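Local coordinates for sulfur carrier protein ThiS adenylyltransferase (Escherichia coli, PDB 1ZUD) that catalyses the adenylation by ATP of the C-terminal glycine carboxylate of the sulfur carrier protein ThiS, a step in thiamine diphosphate biosynthesis, at residues C[51-62]-C[98-107]; C[118-126]-C[201-209]. All coordinates share one frame; numbering follows the deposited sequence. Where two conformers were deposited one is given.

Contact 1: C[51-62]-C[98-107]; sequences GVGTLVLADDDD and IQLTALQQRL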
ATOM      1  N   GLY C  51       3.506  14.478  11.776  1.00 21.98           N
ATOM      2  CA  GLY C  51       4.250  15.544  12.399  1.00 24.32           C
ATOM      3  C   GLY C  51       5.512  16.009  11.671  1.00 27.17           C
ATOM      4  O   GLY C  51       6.442  16.513  12.313  1.00 25.83           O
ATOM      5  N   VAL C  52       5.583  15.812  10.355  1.00 22.79           N
ATOM      6  CA  VAL C  52       6.730  16.357   9.629  1.00 27.10           C
ATOM      7  C   VAL C  52       6.518  17.864   9.825  1.00 25.98           C
ATOM      8  O   VAL C  52       5.459  18.401   9.489  1.00 27.51           O
ATOM      9  CB  VAL C  52       6.677  15.965   8.129  1.00 27.58           C
ATOM     10  CG1 VAL C  52       7.539  16.882   7.322  1.00 23.40           C
ATOM     11  CG2 VAL C  52       7.142  14.529   7.975  1.00 26.86           C
ATOM     12  N   GLY C  53       7.523  18.525  10.385  1.00 24.92           N
ATOM     13  CA  GLY C  53       7.470  19.957  10.702  1.00 26.84           C
ATOM     14  C   GLY C  53       7.116  20.968   9.632  1.00 29.31           C
ATOM     15  O   GLY C  53       6.402  21.987   9.899  1.00 23.85           O
ATOM     16  N   THR C  54       7.651  20.737   8.435  1.00 27.01           N
ATOM     17  CA  THR C  54       7.339  21.607   7.296  1.00 27.59           C
ATOM     18  C   THR C  54       7.049  20.781   6.045  1.00 25.12           C
ATOM     19  O   THR C  54       7.837  19.921   5.646  1.00 20.47           O
ATOM     20  CB  THR C  54       8.494  22.576   6.960  1.00 29.59           C
ATOM     21  OG1 THR C  54       8.851  23.304   8.132  1.00 31.60           O
ATOM     22  CG2 THR C  54       8.060  23.587   5.878  1.00 29.57           C
ATOM     23  N   LEU C  55       5.905  21.025   5.450  1.00 22.15           N
ATOM     24  CA  LEU C  55       5.556  20.359   4.204  1.00 22.76           C
ATOM     25  C   LEU C  55       5.382  21.422   3.148  1.00 24.92           C
ATOM     26  O   LEU C  55       4.616  22.387   3.333  1.00 25.24           O
ATOM     27  CB  LEU C  55       4.222  19.594   4.278  1.00 25.63           C
ATOM     28  CG  LEU C  55       4.102  18.405   5.182  1.00 31.47           C
ATOM     29  CD1 LEU C  55       2.647  17.882   5.093  1.00 31.69           C
ATOM     30  CD2 LEU C  55       5.114  17.329   4.728  1.00 34.45           C
ATOM     31  N   VAL C  56       6.072  21.247   2.034  1.00 18.79           N
ATOM     32  CA  VAL C  56       5.926  22.170   0.928  1.00 17.88           C
ATOM     33  C   VAL C  56       5.132  21.392  -0.128  1.00 21.04           C
ATOM     34  O   VAL C  56       5.509  20.286  -0.512  1.00 23.36           O
ATOM     35  CB  VAL C  56       7.350  22.665   0.454  1.00 19.56           C
ATOM     36  CG1 VAL C  56       7.216  23.737  -0.645  1.00 15.65           C
ATOM     37  CG2 VAL C  56       8.073  23.362   1.652  1.00 20.95           C
ATOM     38  N   LEU C  57       4.019  21.977  -0.590  1.00 18.73           N
ATOM     39  CA  LEU C  57       3.078  21.290  -1.469  1.00 22.17           C
ATOM     40  C   LEU C  57       3.042  22.049  -2.765  1.00 24.77           C
ATOM     41  O   LEU C  57       2.547  23.155  -2.817  1.00 26.70           O
ATOM     42  CB  LEU C  57       1.693  21.277  -0.767  0.50 18.77           C
ATOM     43  CG  LEU C  57       1.705  20.891   0.754  0.50 23.09           C
ATOM     44  CD1 LEU C  57       0.592  21.600   1.554  0.50 20.05           C
ATOM     45  CD2 LEU C  57       1.536  19.376   0.894  0.50 18.42           C
ATOM     46  N   ALA C  58       3.537  21.429  -3.821  1.00 21.46           N
ATOM     47  CA  ALA C  58       3.610  22.100  -5.120  1.00 22.61           C
ATOM     48  C   ALA C  58       2.722  21.389  -6.148  1.00 26.42           C
ATOM     49  O   ALA C  58       2.804  20.156  -6.312  1.00 25.02           O
ATOM     50  CB  ALA C  58       5.116  22.104  -5.597  1.00 21.72           C
ATOM     51  N   ASP C  59       1.870  22.145  -6.837  1.00 20.01           N
ATOM     52  CA  ASP C  59       1.046  21.556  -7.901  1.00 23.23           C
ATOM     53  C   ASP C  59       0.509  22.729  -8.727  1.00 21.97           C
ATOM     54  O   ASP C  59       0.246  23.791  -8.179  1.00 24.04           O
ATOM     55  CB  ASP C  59      -0.122  20.725  -7.319  1.00 26.98           C
ATOM     56  CG  ASP C  59      -0.839  19.818  -8.390  1.00 40.94           C
ATOM     57  OD1 ASP C  59      -0.523  18.594  -8.539  1.00 37.13           O
ATOM     58  OD2 ASP C  59      -1.737  20.339  -9.096  1.00 48.39           O
ATOM     59  N   ASP C  60       0.367  22.542 -10.032  1.00 21.39           N
ATOM     60  CA  ASP C  60      -0.144  23.619 -10.848  1.00 29.50           C
ATOM     61  C   ASP C  60      -1.598  23.425 -11.299  1.00 25.39           C
ATOM     62  O   ASP C  60      -2.054  24.211 -12.105  1.00 28.90           O
ATOM     63  CB  ASP C  60       0.738  23.818 -12.079  1.00 29.59           C
ATOM     64  CG  ASP C  60       0.649  22.643 -13.054  1.00 39.78           C
ATOM     65  OD1 ASP C  60       0.124  21.554 -12.687  1.00 38.78           O
ATOM     66  OD2 ASP C  60       1.114  22.811 -14.201  1.00 50.86           O
ATOM     67  N   ASP C  61      -2.321  22.421 -10.787  1.00 22.59           N
ATOM     68  CA  ASP C  61      -3.697  22.169 -11.237  1.00 22.87           C
ATOM     69  C   ASP C  61      -4.781  22.735 -10.319  1.00 21.27           C
ATOM     70  O   ASP C  61      -4.482  23.158  -9.244  1.00 20.62           O
ATOM     71  CB  ASP C  61      -3.941  20.670 -11.344  1.00 25.78           C
ATOM     72  CG  ASP C  61      -3.185  20.035 -12.504  1.00 40.17           C
ATOM     73  OD1 ASP C  61      -2.469  19.034 -12.269  1.00 39.85           O
ATOM     74  OD2 ASP C  61      -3.319  20.529 -13.652  1.00 39.88           O
ATOM     75  N   ASP C  62      -6.029  22.730 -10.794  1.00 23.21           N
ATOM     76  CA  ASP C  62      -7.209  23.131 -10.018  1.00 26.84           C
ATOM     77  C   ASP C  62      -7.991  21.804  -9.806  1.00 23.89           C
ATOM     78  O   ASP C  62      -7.868  20.868 -10.589  1.00 25.79           O
ATOM     79  CB  ASP C  62      -8.102  24.126 -10.811  1.00 25.10           C
ATOM     80  CG  ASP C  62      -7.488  25.555 -10.893  1.00 38.83           C
ATOM     81  OD1 ASP C  62      -6.709  25.967 -10.001  1.00 35.94           O
ATOM     82  OD2 ASP C  62      -7.793  26.285 -11.861  1.00 42.32           O
ATOM     83  N   ILE C  98       1.745  22.407  12.301  1.00 29.11           N
ATOM     84  CA  ILE C  98       2.979  22.307  11.520  1.00 26.71           C
ATOM     85  C   ILE C  98       2.956  23.399  10.449  1.00 27.15           C
ATOM     86  O   ILE C  98       1.905  24.022  10.236  1.00 29.50           O
ATOM     87  CB  ILE C  98       3.141  20.891  10.902  0.50 25.39           C
ATOM     88  CG1 ILE C  98       1.863  20.476  10.156  0.50 28.31           C
ATOM     89  CG2 ILE C  98       3.529  19.899  12.017  0.50 24.52           C
ATOM     90  CD1 ILE C  98       2.010  19.160   9.407  0.50 24.97           C
ATOM     91  N   GLN C  99       4.106  23.651   9.811  1.00 22.81           N
ATOM     92  CA  GLN C  99       4.226  24.650   8.751  1.00 26.83           C
ATOM     93  C   GLN C  99       3.781  24.102   7.382  1.00 26.22           C
ATOM     94  O   GLN C  99       4.396  23.160   6.839  1.00 30.07           O
ATOM     95  CB  GLN C  99       5.684  25.140   8.687  1.00 26.97           C
ATOM     96  CG  GLN C  99       6.000  26.102   7.550  1.00 35.31           C
ATOM     97  CD  GLN C  99       5.083  27.322   7.509  1.00 45.62           C
ATOM     98  OE1 GLN C  99       4.840  27.971   8.533  1.00 47.97           O
ATOM     99  NE2 GLN C  99       4.580  27.648   6.316  1.00 48.51           N
ATOM    100  N   LEU C 100       2.722  24.662   6.808  1.00 25.94           N
ATOM    101  CA  LEU C 100       2.267  24.152   5.501  1.00 24.98           C
ATOM    102  C   LEU C 100       2.418  25.193   4.415  1.00 24.38           C
ATOM    103  O   LEU C 100       1.721  26.174   4.413  1.00 25.13           O
ATOM    104  CB  LEU C 100       0.809  23.654   5.592  1.00 28.45           C
ATOM    105  CG  LEU C 100       0.563  22.449   6.534  1.00 33.40           C
ATOM    106  CD1 LEU C 100      -0.959  22.211   6.713  1.00 30.56           C
ATOM    107  CD2 LEU C 100       1.240  21.167   5.977  1.00 27.93           C
ATOM    108  N   THR C 101       3.333  24.963   3.471  1.00 20.93           N
ATOM    109  CA  THR C 101       3.592  25.926   2.413  1.00 26.76           C
ATOM    110  C   THR C 101       3.052  25.511   1.044  1.00 27.53           C
ATOM    111  O   THR C 101       3.355  24.425   0.552  1.00 23.98           O
ATOM    112  CB  THR C 101       5.121  26.155   2.335  1.00 30.62           C
ATOM    113  OG1 THR C 101       5.551  26.648   3.597  1.00 38.55           O
ATOM    114  CG2 THR C 101       5.510  27.137   1.217  1.00 26.43           C
ATOM    115  N   ALA C 102       2.265  26.395   0.441  1.00 24.28           N
ATOM    116  CA  ALA C 102       1.634  26.151  -0.866  1.00 28.10           C
ATOM    117  C   ALA C 102       2.364  26.785  -1.998  1.00 25.84           C
ATOM    118  O   ALA C 102       2.589  27.984  -1.962  1.00 28.48           O
ATOM    119  CB  ALA C 102       0.163  26.728  -0.876  1.00 27.24           C
ATOM    120  N   LEU C 103       2.722  26.008  -3.013  1.00 27.67           N
ATOM    121  CA  LEU C 103       3.368  26.567  -4.231  1.00 28.33           C
ATOM    122  C   LEU C 103       2.484  26.159  -5.414  1.00 28.29           C
ATOM    123  O   LEU C 103       2.524  24.986  -5.872  1.00 26.32           O
ATOM    124  CB  LEU C 103       4.773  25.973  -4.472  1.00 24.64           C
ATOM    125  CG  LEU C 103       5.752  26.116  -3.297  1.00 33.67           C
ATOM    126  CD1 LEU C 103       7.141  25.540  -3.673  1.00 29.80           C
ATOM    127  CD2 LEU C 103       5.922  27.589  -2.970  1.00 36.39           C
ATOM    128  N   GLN C 104       1.677  27.090  -5.911  1.00 25.06           N
ATOM    129  CA  GLN C 104       0.807  26.769  -7.040  1.00 24.95           C
ATOM    130  C   GLN C 104       1.643  26.995  -8.308  1.00 29.79           C
ATOM    131  O   GLN C 104       1.570  28.047  -8.950  1.00 28.28           O
ATOM    132  CB  GLN C 104      -0.425  27.671  -7.061  1.00 27.48           C
ATOM    133  CG  GLN C 104      -1.474  27.284  -8.114  1.00 27.17           C
ATOM    134  CD  GLN C 104      -2.137  25.924  -7.866  1.00 31.85           C
ATOM    135  OE1 GLN C 104      -2.118  25.374  -6.749  1.00 25.10           O
ATOM    136  NE2 GLN C 104      -2.730  25.380  -8.911  1.00 27.20           N
ATOM    137  N   GLN C 105       2.480  26.031  -8.643  1.00 28.27           N
ATOM    138  CA  GLN C 105       3.275  26.213  -9.818  1.00 27.25           C
ATOM    139  C   GLN C 105       3.839  24.871 -10.278  1.00 31.23           C
ATOM    140  O   GLN C 105       3.744  23.855  -9.557  1.00 27.89           O
ATOM    141  CB  GLN C 105       4.368  27.281  -9.523  1.00 29.74           C
ATOM    142  CG  GLN C 105       5.446  26.799  -8.597  1.00 33.92           C
ATOM    143  CD  GLN C 105       6.477  27.861  -8.253  1.00 37.09           C
ATOM    144  OE1 GLN C 105       6.388  28.508  -7.214  1.00 35.01           O
ATOM    145  NE2 GLN C 105       7.464  28.042  -9.132  1.00 26.11           N
ATOM    146  N   ARG C 106       4.356  24.861 -11.508  1.00 32.41           N
ATOM    147  CA  ARG C 106       4.983  23.678 -12.109  1.00 39.49           C
ATOM    148  C   ARG C 106       6.426  24.024 -11.828  1.00 34.40           C
ATOM    149  O   ARG C 106       7.008  24.874 -12.500  1.00 34.87           O
ATOM    150  CB  ARG C 106       4.744  23.618 -13.629  1.00 41.45           C
ATOM    151  CG  ARG C 106       5.411  22.401 -14.323  1.00 50.47           C
ATOM    152  CD  ARG C 106       5.032  22.323 -15.803  1.00 54.48           C
ATOM    153  NE  ARG C 106       5.674  21.221 -16.525  1.00 67.64           N
ATOM    154  CZ  ARG C 106       6.946  21.210 -16.940  1.00 71.99           C
ATOM    155  NH1 ARG C 106       7.746  22.249 -16.709  1.00 69.86           N
ATOM    156  NH2 ARG C 106       7.417  20.156 -17.608  1.00 75.22           N
ATOM    157  N   LEU C 107       6.970  23.383 -10.808  1.00 29.89           N
ATOM    158  CA  LEU C 107       8.321  23.681 -10.361  1.00 26.06           C
ATOM    159  C   LEU C 107       9.308  23.293 -11.388  1.00 27.34           C
ATOM    160  O   LEU C 107       9.354  22.138 -11.787  1.00 27.31           O
ATOM    161  CB  LEU C 107       8.656  22.910  -9.089  1.00 27.35           C
ATOM    162  CG  LEU C 107       8.113  23.409  -7.754  1.00 27.09           C
ATOM    163  CD1 LEU C 107       8.547  22.457  -6.626  1.00 23.43           C
ATOM    164  CD2 LEU C 107       8.650  24.834  -7.506  1.00 25.61           C
TER
HETATM  165  O   HOH W   1      -4.160  25.713 -12.057  1.00 28.69           O
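Gln104, which follows Leu103, bends its side chain back over the neighbouring segment and hands its amide N-H to the carbonyl of Asp61. It does so in a beta-alpha-beta crossover of the Rossmann-type fold: strands 54-58 and 99-103 run parallel, joined through helix 83-94, with 99-103 the outermost strand in this chain. Gln104 NE2 lies 2.8 Å from Asp61 O, which is close to the plane of the amide, but NE2 itself stands 48° above the carbonyl plane, and so not on a lone pair. CG is anti to the backbone N (chi1 -173°) and the chain folds at chi2, which swings the amide around to Asp61. Ser84 holds OE1. Six backbone hydrogen bonds zip the strands together, from Gln99 N on Gly53 O to Asp59 N on Leu103 O. On one face Leu55 and Leu100 lie side by side, CD1 of the former 3.7 Å from CD2 of the latter, under helices 40-50 and 83-94. On the other, Val56 CG1 reaches Leu103 CD1 at 3.5 Å. At the C-terminal edge, where such folds bind nucleotide, Ala58 CB rests against Leu107 CD1; Asp59 and Leu107 both belong to the ATP site. Both carboxylate oxygens of Asp59 accept a backbone N-H: OD1 from Leu36, OD2 from Asp61 N at 2.7 Å, the latter closing an Asx turn.

Contact 2: C[118-126]-C[201-209]; sequences RADVVLDCT and QALEAIKLL. With NA (sodium ion), chain J.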
ATOM      1  N   ARG C 118      16.120  23.384  -0.033  1.00 22.54           N
ATOM      2  CA  ARG C 118      15.525  23.561   1.298  1.00 21.11           C
ATOM      3  C   ARG C 118      14.934  22.290   1.905  1.00 23.46           C
ATOM      4  O   ARG C 118      14.929  22.147   3.112  1.00 24.96           O
ATOM      5  CB  ARG C 118      14.415  24.602   1.217  1.00 20.02           C
ATOM      6  CG  ARG C 118      14.953  26.016   0.954  1.00 28.41           C
ATOM      7  CD  ARG C 118      13.827  27.057   0.710  1.00 31.11           C
ATOM      8  NE  ARG C 118      14.357  28.405   0.475  1.00 30.56           N
ATOM      9  CZ  ARG C 118      14.797  29.221   1.432  1.00 33.93           C
ATOM     10  NH1 ARG C 118      14.765  28.844   2.712  1.00 33.85           N
ATOM     11  NH2 ARG C 118      15.298  30.406   1.099  1.00 33.80           N
ATOM     12  N   ALA C 119      14.471  21.353   1.079  1.00 21.28           N
ATOM     13  CA  ALA C 119      13.863  20.113   1.614  1.00 23.20           C
ATOM     14  C   ALA C 119      14.900  19.095   2.110  1.00 27.78           C
ATOM     15  O   ALA C 119      16.020  19.014   1.571  1.00 23.71           O
ATOM     16  CB  ALA C 119      12.992  19.428   0.521  1.00 20.62           C
ATOM     17  N   ASP C 120      14.545  18.341   3.152  1.00 21.58           N
ATOM     18  CA  ASP C 120      15.424  17.237   3.608  1.00 25.65           C
ATOM     19  C   ASP C 120      15.194  16.027   2.724  1.00 24.97           C
ATOM     20  O   ASP C 120      16.064  15.128   2.565  1.00 23.92           O
ATOM     21  CB  ASP C 120      15.108  16.881   5.040  1.00 25.58           C
ATOM     22  CG  ASP C 120      15.465  18.013   5.987  1.00 39.20           C
ATOM     23  OD1 ASP C 120      16.660  18.387   5.995  1.00 33.64           O
ATOM     24  OD2 ASP C 120      14.569  18.538   6.692  1.00 32.84           O
ATOM     25  N   VAL C 121      14.005  15.953   2.155  1.00 20.89           N
ATOM     26  CA  VAL C 121      13.708  14.821   1.247  1.00 21.95           C
ATOM     27  C   VAL C 121      12.628  15.258   0.288  1.00 25.01           C
ATOM     28  O   VAL C 121      11.742  16.044   0.655  1.00 17.91           O
ATOM     29  CB  VAL C 121      13.230  13.535   2.018  1.00 27.04           C
ATOM     30  CG1 VAL C 121      11.992  13.823   2.857  1.00 29.24           C
ATOM     31  CG2 VAL C 121      12.874  12.443   1.004  1.00 26.84           C
ATOM     32  N   VAL C 122      12.688  14.744  -0.929  1.00 21.99           N
ATOM     33  CA  VAL C 122      11.707  15.139  -1.938  1.00 22.22           C
ATOM     34  C   VAL C 122      10.819  13.943  -2.327  1.00 21.79           C
ATOM     35  O   VAL C 122      11.319  12.812  -2.511  1.00 19.33           O
ATOM     36  CB  VAL C 122      12.444  15.683  -3.203  1.00 23.56           C
ATOM     37  CG1 VAL C 122      11.423  15.968  -4.383  1.00 20.25           C
ATOM     38  CG2 VAL C 122      13.242  16.935  -2.849  1.00 16.60           C
ATOM     39  N   LEU C 123       9.504  14.173  -2.416  1.00 19.11           N
ATOM     40  CA  LEU C 123       8.619  13.106  -2.908  1.00 22.17           C
ATOM     41  C   LEU C 123       8.192  13.505  -4.304  1.00 23.84           C
ATOM     42  O   LEU C 123       7.579  14.585  -4.509  1.00 19.68           O
ATOM     43  CB  LEU C 123       7.357  12.909  -2.063  1.00 26.02           C
ATOM     44  CG  LEU C 123       7.329  12.544  -0.597  1.00 38.38           C
ATOM     45  CD1 LEU C 123       6.120  11.630  -0.269  1.00 30.19           C
ATOM     46  CD2 LEU C 123       8.611  11.930  -0.212  1.00 29.81           C
ATOM     47  N   ASP C 124       8.582  12.685  -5.282  1.00 21.86           N
ATOM     48  CA  ASP C 124       8.186  12.910  -6.679  1.00 23.85           C
ATOM     49  C   ASP C 124       6.828  12.192  -6.895  1.00 25.70           C
ATOM     50  O   ASP C 124       6.760  10.984  -6.976  1.00 24.30           O
ATOM     51  CB  ASP C 124       9.219  12.349  -7.656  1.00 28.82           C
ATOM     52  CG  ASP C 124       8.692  12.244  -9.100  1.00 42.97           C
ATOM     53  OD1 ASP C 124       7.676  12.891  -9.469  1.00 39.82           O
ATOM     54  OD2 ASP C 124       9.312  11.486  -9.884  1.00 53.28           O
ATOM     55  N   CYS C 125       5.771  12.985  -6.986  1.00 25.28           N
ATOM     56  CA  CYS C 125       4.426  12.463  -7.163  1.00 25.62           C
ATOM     57  C   CYS C 125       3.846  13.070  -8.433  1.00 24.45           C
ATOM     58  O   CYS C 125       2.648  13.374  -8.492  1.00 22.76           O
ATOM     59  CB  CYS C 125       3.580  12.873  -5.981  1.00 20.87           C
ATOM     60  SG  CYS C 125       4.203  12.324  -4.411  1.00 26.23           S
ATOM     61  N   THR C 126       4.691  13.261  -9.446  1.00 19.95           N
ATOM     62  CA  THR C 126       4.244  13.901 -10.689  1.00 23.26           C
ATOM     63  C   THR C 126       3.749  12.886 -11.722  1.00 26.76           C
ATOM     64  O   THR C 126       3.648  11.700 -11.430  1.00 30.80           O
ATOM     65  CB  THR C 126       5.351  14.852 -11.317  1.00 28.38           C
ATOM     66  OG1 THR C 126       6.532  14.094 -11.663  1.00 31.10           O
ATOM     67  CG2 THR C 126       5.721  15.944 -10.316  1.00 28.16           C
ATOM     68  N   GLN C 201       5.193   5.969  -0.195  1.00 19.37           N
ATOM     69  CA  GLN C 201       6.141   7.070  -0.256  1.00 22.04           C
ATOM     70  C   GLN C 201       6.196   7.757   1.120  1.00 22.16           C
ATOM     71  O   GLN C 201       7.269   8.075   1.588  1.00 17.88           O
ATOM     72  CB  GLN C 201       5.703   8.109  -1.283  1.00 23.90           C
ATOM     73  CG  GLN C 201       5.928   7.639  -2.693  1.00 24.52           C
ATOM     74  CD  GLN C 201       5.568   8.729  -3.666  1.00 26.65           C
ATOM     75  OE1 GLN C 201       4.394   8.881  -3.990  1.00 26.06           O
ATOM     76  NE2 GLN C 201       6.561   9.503  -4.118  1.00 25.88           N
ATOM     77  N   ALA C 202       5.045   8.029   1.752  1.00 16.19           N
ATOM     78  CA  ALA C 202       5.076   8.646   3.103  1.00 15.80           C
ATOM     79  C   ALA C 202       5.858   7.769   4.108  1.00 16.04           C
ATOM     80  O   ALA C 202       6.631   8.262   4.944  1.00 18.58           O
ATOM     81  CB  ALA C 202       3.550   8.864   3.639  1.00 14.44           C
ATOM     82  N   LEU C 203       5.574   6.472   4.088  1.00 16.82           N
ATOM     83  CA  LEU C 203       6.244   5.529   4.949  1.00 19.37           C
ATOM     84  C   LEU C 203       7.790   5.655   4.769  1.00 19.01           C
ATOM     85  O   LEU C 203       8.537   5.705   5.744  1.00 19.00           O
ATOM     86  CB  LEU C 203       5.872   4.078   4.579  1.00 18.80           C
ATOM     87  CG  LEU C 203       5.728   3.024   5.718  1.00 36.05           C
ATOM     88  CD1 LEU C 203       5.970   1.630   5.123  1.00 23.03           C
ATOM     89  CD2 LEU C 203       6.569   3.262   6.976  1.00 22.39           C
ATOM     90  N   GLU C 204       8.252   5.654   3.527  1.00 20.44           N
ATOM     91  CA  GLU C 204       9.718   5.727   3.278  1.00 21.15           C
ATOM     92  C   GLU C 204      10.263   7.059   3.830  1.00 22.24           C
ATOM     93  O   GLU C 204      11.364   7.140   4.374  1.00 20.24           O
ATOM     94  CB  GLU C 204       9.966   5.585   1.747  1.00 19.58           C
ATOM     95  CG  GLU C 204       9.650   4.152   1.230  1.00 24.28           C
ATOM     96  CD  GLU C 204      10.358   3.064   2.040  1.00 29.79           C
ATOM     97  OE1 GLU C 204       9.795   1.956   2.266  1.00 29.82           O
ATOM     98  OE2 GLU C 204      11.499   3.330   2.479  1.00 34.00           O
ATOM     99  N   ALA C 205       9.468   8.112   3.726  1.00 18.54           N
ATOM    100  CA  ALA C 205       9.905   9.422   4.212  1.00 22.21           C
ATOM    101  C   ALA C 205      10.063   9.463   5.712  1.00 18.02           C
ATOM    102  O   ALA C 205      11.027  10.035   6.246  1.00 20.34           O
ATOM    103  CB  ALA C 205       8.925  10.542   3.765  1.00 20.63           C
ATOM    104  N   ILE C 206       9.138   8.844   6.403  1.00 21.47           N
ATOM    105  CA  ILE C 206       9.192   8.820   7.849  1.00 21.49           C
ATOM    106  C   ILE C 206      10.384   8.027   8.318  1.00 17.59           C
ATOM    107  O   ILE C 206      11.046   8.427   9.269  1.00 24.44           O
ATOM    108  CB  ILE C 206       7.889   8.204   8.417  1.00 23.97           C
ATOM    109  CG1 ILE C 206       6.738   9.177   8.082  1.00 25.45           C
ATOM    110  CG2 ILE C 206       7.983   7.996   9.924  1.00 23.74           C
ATOM    111  CD1 ILE C 206       5.355   8.562   8.184  1.00 29.58           C
ATOM    112  N   LYS C 207      10.650   6.915   7.655  1.00 19.11           N
ATOM    113  CA  LYS C 207      11.809   6.093   8.029  1.00 22.84           C
ATOM    114  C   LYS C 207      13.108   6.863   7.771  1.00 27.26           C
ATOM    115  O   LYS C 207      14.034   6.851   8.630  1.00 28.20           O
ATOM    116  CB  LYS C 207      11.822   4.750   7.259  1.00 20.09           C
ATOM    117  CG  LYS C 207      10.713   3.783   7.735  1.00 24.37           C
ATOM    118  CD  LYS C 207      10.832   2.399   7.084  1.00 25.47           C
ATOM    119  CE  LYS C 207      10.649   2.512   5.564  1.00 25.37           C
ATOM    120  NZ  LYS C 207      10.778   1.174   4.931  1.00 26.17           N
ATOM    121  N   LEU C 208      13.175   7.536   6.618  1.00 21.50           N
ATOM    122  CA  LEU C 208      14.392   8.262   6.304  1.00 22.85           C
ATOM    123  C   LEU C 208      14.606   9.417   7.269  1.00 26.90           C
ATOM    124  O   LEU C 208      15.720   9.613   7.766  1.00 26.18           O
ATOM    125  CB  LEU C 208      14.357   8.810   4.890  0.50 24.09           C
ATOM    126  CG  LEU C 208      15.395   9.914   4.665  0.50 26.51           C
ATOM    127  CD1 LEU C 208      16.769   9.304   4.424  0.50 29.91           C
ATOM    128  CD2 LEU C 208      14.980  10.723   3.490  0.50 25.08           C
ATOM    129  N   LEU C 209      13.545  10.190   7.552  1.00 22.96           N
ATOM    130  CA  LEU C 209      13.679  11.322   8.433  1.00 25.26           C
ATOM    131  C   LEU C 209      13.881  10.932   9.900  1.00 30.35           C
ATOM    132  O   LEU C 209      14.520  11.655  10.652  1.00 27.59           O
ATOM    133  CB  LEU C 209      12.469  12.242   8.303  1.00 24.29           C
ATOM    134  CG  LEU C 209      12.285  12.823   6.877  1.00 27.29           C
ATOM    135  CD1 LEU C 209      10.895  13.461   6.773  1.00 23.92           C
ATOM    136  CD2 LEU C 209      13.359  13.812   6.577  1.00 25.25           C
TER
HETATM  137 NA    NA J 702      17.792  19.639   0.053  1.00 24.31          NA
HETATM  138  O   HOH W   2      19.019  18.926   2.005  1.00 44.15           O
HETATM  139  O   HOH W   3      20.094  20.429  -0.620  1.00 33.68           O
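Val121 and Leu123 are the bumps that strand 121-124 pushes into the flank of helix 191-210, an alpha/beta packing of the Rossmann-type fold in which the strand and helical residues 201-209 run antiparallel (172°) with axes 9.7 Å apart. Val121 fits against a pair of consecutive leucines. Val121 CB meets Leu208 CD2 at 3.6 Å in one of the two conformers modelled for Leu208, the two side chains running antiparallel alongside each other. With CG1 set between the backbone N and the carbonyl carbon (chi1 58°), the other methyl, CG2, also lies along Leu208, while Val121 CG1 turns to Leu209 and stands 4.0 Å from Leu209 CD2. That same CD2 reaches on to the CB of Asp120. One helical turn earlier, Leu123 CD2 points into the dip over the small Ala205, 4.2 Å from Ala205 CB, while Leu123 CD1 packs on Gln201 CB at 3.7 Å. The far side of the helix faces the second subunit, where Ser227 of that subunit bonds to Glu204 OE1. At the N-terminal end of the strand, Ala119 O binds a sodium ion at 2.4 Å, with Val116, Ala117, Thr144 and two waters completing its shell. At the C-terminal end Gln201 extends beyond CG, its amide beside Cys125 SG. Its NE2 bonds chiefly to Ile147 O; Gln201 NE2 also meets Asp124 O at 3.2 Å, but from well above the carbonyl plane, 66° out of it. Replacing Gln201 by an alanine is likely to leave both carbonyls without this donor and to open a gap beside the cysteine sulfur. Gln201 OE1 is buried with no clear partner in the model, 3.5 Å from Cys125 SG.

How the contacts relate
Both contacts build on one mixed sheet, their centres about 13 Å apart. Across it the order is 99-103, 54-58, 30-34, 121-124, so strand 30-34 separates the strand pair of contact 1 from the strand of contact 2. Val31 on that strand is touched by Leu55 from one contact and by Val121 and Leu209 from the other, and the two meet directly where Val52 CG2 lies 4.1 Å from Leu209 CD1. Along the chain contact 1 closes before contact 2 opens. The parallel strands bring their C-terminal ends to the ATP site: Asp59 and Leu107 in contact 1, Asp124 near Thr131 in contact 2. Contact 2 also reaches the dimer interface through helix 191-210.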